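PDB 5UXD: macrolide 2'-phosphotransferase MphH from Brachybacterium faecium, which probably transfers a phosphate group to the 2'-hydroxyl of macrolide antibiotics and binds azithromycin. Local coordinates for residues Asp12-Ala15 / Asp20-Gly23. Sequence-based numbering, arbitrary orientation.
With ZIT (azithromycin), chain I.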
ATOM      1  N   ASP A  12       4.835 -29.904   6.991  1.00 20.44           N
ATOM      2  CA  ASP A  12       4.126 -30.789   6.073  1.00 20.81           C
ATOM      3  C   ASP A  12       3.465 -29.989   4.968  1.00 18.50           C
ATOM      4  O   ASP A  12       3.465 -30.401   3.804  1.00 16.98           O
ATOM      5  CB  ASP A  12       3.070 -31.614   6.819  1.00 22.44           C
ATOM      6  CG  ASP A  12       3.661 -32.777   7.597  1.00 40.18           C
ATOM      7  OD1 ASP A  12       4.791 -33.211   7.281  1.00 38.27           O
ATOM      8  OD2 ASP A  12       2.978 -33.266   8.525  1.00 37.00           O
ATOM      9  N   LEU A  13       2.889 -28.840   5.318  1.00 19.83           N
ATOM     10  CA  LEU A  13       2.211 -28.005   4.329  1.00 20.41           C
ATOM     11  C   LEU A  13       3.183 -27.525   3.258  1.00 19.58           C
ATOM     12  O   LEU A  13       2.915 -27.654   2.059  1.00 19.75           O
ATOM     13  CB  LEU A  13       1.538 -26.829   5.021  1.00 13.97           C
ATOM     14  CG  LEU A  13       0.984 -25.727   4.115  1.00 20.88           C
ATOM     15  CD1 LEU A  13      -0.217 -26.250   3.336  1.00 21.87           C
ATOM     16  CD2 LEU A  13       0.609 -24.517   4.949  1.00 22.64           C
ATOM     17  N   ALA A  14       4.330 -26.986   3.673  1.00 18.79           N
ATOM     18  CA  ALA A  14       5.358 -26.597   2.715  1.00 13.11           C
ATOM     19  C   ALA A  14       5.884 -27.803   1.939  1.00 16.95           C
ATOM     20  O   ALA A  14       6.081 -27.725   0.721  1.00 17.21           O
ATOM     21  CB  ALA A  14       6.501 -25.885   3.435  1.00 24.41           C
ATOM     22  N   ALA A  15       6.127 -28.924   2.630  1.00 17.31           N
ATOM     23  CA  ALA A  15       6.710 -30.091   1.981  1.00 15.49           C
ATOM     24  C   ALA A  15       5.824 -30.585   0.844  1.00 13.33           C
ATOM     25  O   ALA A  15       6.319 -30.913  -0.239  1.00 16.06           O
ATOM     26  CB  ALA A  15       6.928 -31.209   3.004  1.00 16.10           C
ATOM     27  N   ASP A  20      11.083 -27.602   1.136  1.00 20.63           N
ATOM     28  CA  ASP A  20      11.663 -28.346   2.249  1.00 19.81           C
ATOM     29  C   ASP A  20      12.351 -27.350   3.177  1.00 20.62           C
ATOM     30  O   ASP A  20      13.367 -26.753   2.804  1.00 23.24           O
ATOM     31  CB  ASP A  20      12.647 -29.398   1.740  1.00 25.83           C
ATOM     32  CG  ASP A  20      11.992 -30.414   0.799  1.00 27.23           C
ATOM     33  OD1 ASP A  20      10.809 -30.758   1.016  1.00 24.74           O
ATOM     34  OD2 ASP A  20      12.672 -30.880  -0.145  1.00 24.68           O
ATOM     35  N   LEU A  21      11.795 -27.175   4.379  1.00 19.65           N
ATOM     36  CA  LEU A  21      12.220 -26.141   5.313  1.00 19.45           C
ATOM     37  C   LEU A  21      12.958 -26.718   6.519  1.00 24.56           C
ATOM     38  O   LEU A  21      12.674 -27.823   6.985  1.00 21.84           O
ATOM     39  CB  LEU A  21      11.016 -25.331   5.805  1.00 24.32           C
ATOM     40  CG  LEU A  21      10.168 -24.608   4.757  1.00 12.72           C
ATOM     41  CD1 LEU A  21       8.931 -23.961   5.393  1.00 21.74           C
ATOM     42  CD2 LEU A  21      10.989 -23.577   3.995  1.00 22.45           C
ATOM     43  N   ASP A  22      13.903 -25.937   7.030  1.00 25.07           N
ATOM     44  CA  ASP A  22      14.589 -26.234   8.287  1.00 19.53           C
ATOM     45  C   ASP A  22      13.687 -25.755   9.417  1.00 22.01           C
ATOM     46  O   ASP A  22      13.577 -24.553   9.662  1.00 24.95           O
ATOM     47  CB  ASP A  22      15.949 -25.547   8.315  1.00 22.45           C
ATOM     48  CG  ASP A  22      16.695 -25.744   9.629  1.00 34.86           C
ATOM     49  OD1 ASP A  22      16.320 -26.614  10.457  1.00 33.78           O
ATOM     50  OD2 ASP A  22      17.700 -25.028   9.827  1.00 34.34           O
ATOM     51  N   GLY A  23      13.020 -26.699  10.091  1.00 22.54           N
ATOM     52  CA  GLY A  23      12.051 -26.339  11.115  1.00 18.01           C
ATOM     53  C   GLY A  23      12.653 -25.579  12.278  1.00 19.68           C
ATOM     54  O   GLY A  23      11.963 -24.796  12.937  1.00 25.63           O
TER
HETATM   55  C1  ZIT I 507      23.539 -22.951  10.267  1.00 33.03           C
HETATM   56  C2  ZIT I 507      23.875 -22.066   9.016  1.00 38.22           C
HETATM   57  C3  ZIT I 507      24.653 -22.834   7.957  1.00 23.88           C
HETATM   58  C4  ZIT I 507      24.020 -24.177   7.456  1.00 33.14           C
HETATM   59  C5  ZIT I 507      22.908 -23.998   6.381  1.00 30.19           C
HETATM   60  C6  ZIT I 507      21.803 -25.032   6.455  1.00 35.58           C
HETATM   61  C7  ZIT I 507      22.272 -26.441   6.023  1.00 39.79           C
HETATM   62  C8  ZIT I 507      21.219 -27.540   6.373  1.00 51.67           C
HETATM   63  C9  ZIT I 507      21.627 -28.302   7.663  1.00 56.68           C
HETATM   64  N10 ZIT I 507      21.271 -27.479   8.928  1.00 45.43           N
HETATM   65  C11 ZIT I 507      22.264 -27.655   9.964  1.00 50.29           C
HETATM   66  C12 ZIT I 507      22.393 -26.377  10.804  1.00 46.52           C
HETATM   67  C13 ZIT I 507      23.743 -26.215  11.507  1.00 38.91           C
HETATM   68  C14 ZIT I 507      23.997 -24.742  11.817  1.00 26.21           C
HETATM   69  C15 ZIT I 507      25.070 -24.604  12.878  1.00 32.44           C
HETATM   70  C16 ZIT I 507      25.318 -23.087  13.158  1.00 27.80           C
HETATM   71  C17 ZIT I 507      22.609 -21.435   8.536  1.00 32.15           C
HETATM   72  C18 ZIT I 507      25.157 -25.010   6.916  1.00 33.76           C
HETATM   73  C19 ZIT I 507      20.666 -24.591   5.521  1.00 26.28           C
HETATM   74  C20 ZIT I 507      21.139 -28.484   5.269  1.00 48.30           C
HETATM   75  C21 ZIT I 507      19.913 -27.819   9.377  1.00 50.84           C
HETATM   76  C22 ZIT I 507      21.935 -28.852  10.831  1.00 47.07           C
HETATM   77  C23 ZIT I 507      24.893 -26.795  10.661  1.00 33.18           C
HETATM   78  O1  ZIT I 507      22.551 -22.720  10.938  1.00 32.30           O
HETATM   79  O6  ZIT I 507      21.310 -25.080   7.784  1.00 29.85           O
HETATM   80  O12 ZIT I 507      21.396 -26.349  11.797  1.00 43.01           O
HETATM   81  O13 ZIT I 507      23.686 -26.891  12.768  1.00 28.71           O
HETATM   82  O14 ZIT I 507      24.459 -24.077  10.638  1.00 29.51           O
HETATM   83  C1A ZIT I 507      23.883 -22.784   4.544  1.00 35.55           C
HETATM   84  C2A ZIT I 507      24.122 -22.926   3.062  1.00 33.01           C
HETATM   85  C3A ZIT I 507      24.614 -21.652   2.483  1.00 31.30           C
HETATM   86  C4A ZIT I 507      23.699 -20.530   2.774  1.00 34.45           C
HETATM   87  C5A ZIT I 507      23.454 -20.408   4.282  1.00 34.81           C
HETATM   88  C6A ZIT I 507      22.482 -19.349   4.592  1.00 31.34           C
HETATM   89  C7A ZIT I 507      25.355 -20.722   0.382  1.00 46.26           C
HETATM   90  C8A ZIT I 507      23.604 -22.290   0.346  1.00 25.83           C
HETATM   91  O1A ZIT I 507      23.422 -24.018   5.052  1.00 33.38           O
HETATM   92  O2A ZIT I 507      25.111 -23.941   2.837  1.00 32.17           O
HETATM   93  N3A ZIT I 507      24.833 -21.890   1.026  1.00 36.25           N
HETATM   94  O5A ZIT I 507      22.961 -21.678   4.853  1.00 29.37           O
HETATM   95  C1B ZIT I 507      26.893 -22.040   8.452  1.00 30.11           C
HETATM   96  C2B ZIT I 507      28.079 -22.292   9.354  1.00 23.65           C
HETATM   97  C3B ZIT I 507      29.224 -23.036   8.713  1.00 31.92           C
HETATM   98  C4B ZIT I 507      29.506 -22.580   7.321  1.00 32.32           C
HETATM   99  C5B ZIT I 507      28.256 -22.671   6.484  1.00 27.07           C
HETATM  100  C6B ZIT I 507      28.531 -22.283   5.050  1.00 30.99           C
HETATM  101  C7B ZIT I 507      30.506 -22.840   9.623  1.00 25.49           C
HETATM  102  C8B ZIT I 507      28.511 -25.069   9.816  1.00 23.13           C
HETATM  103  O1B ZIT I 507      25.991 -23.120   8.460  1.00 28.31           O
HETATM  104  O3B ZIT I 507      28.912 -24.439   8.617  1.00 26.17           O
HETATM  105  O4B ZIT I 507      30.539 -23.385   6.717  1.00 27.56           O
HETATM  106  O5B ZIT I 507      27.251 -21.743   7.026  1.00 27.18           O
HETATM  107  O   HOH W   1       9.035 -31.747  -0.671  1.00 22.55           O
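Leu-21 reaches Ala-14 because its CG stands beside its own backbone N and anti to the carbonyl carbon (chi1 -59°), while an extended second torsion (chi2 174°) carries the CD1 branch forward. That methyl group meets the CB of Ala-14, with Leu-21 CD1 3.7 Å from Ala-14 CB, and the branch point Leu-21 CG lies just behind at 4.1 Å from the same Ala-14 CB. Leu-50 of strand 47-53 packs against both side chains, so the pair belongs to the apolar layer between helix 7-16 and the antiparallel sheet of the N-terminal lobe, a fold shared with protein kinases.

At the solvent-facing margin the link is polar and indirect. One water donates to the backbone carbonyl of Ala-15, near the C-terminal end of helix 7-16, 2.9 Å from Ala-15 O, and also to the carboxylate of Asp-20, 2.6 Å from OD1. The direct approach there is looser, Asp-20 OD1 lying 4.3 Å from Ala-15 CA. Backbone hydrogen bonds between Asp-20 and His-43 and between Asp-22 and Arg-41 tie the short strand 21-22 to strand 35-42 and the turn after it.

Asp-22 faces another way, its CG anti to the backbone N (chi1 177°), and its OD2 comes within 3.6 Å of C21 of an azithromycin molecule, a van der Waals approach. This peripheral pocket, which also includes His-43 and Asp-44, is separate from the one that holds Glu-198 and Tyr-200. Its OD1 accepts a hydrogen bond from Gly-24 N, which steadies the Asp-22 carboxylate near the macrolide.

The chemistry is thus divided: apolar contact between methyl groups joins the buried side, whereas a bridging water gives both Ala-15 O and the probably ionised Asp-20 a hydrogen-bond donor where neither segment supplies one to the other.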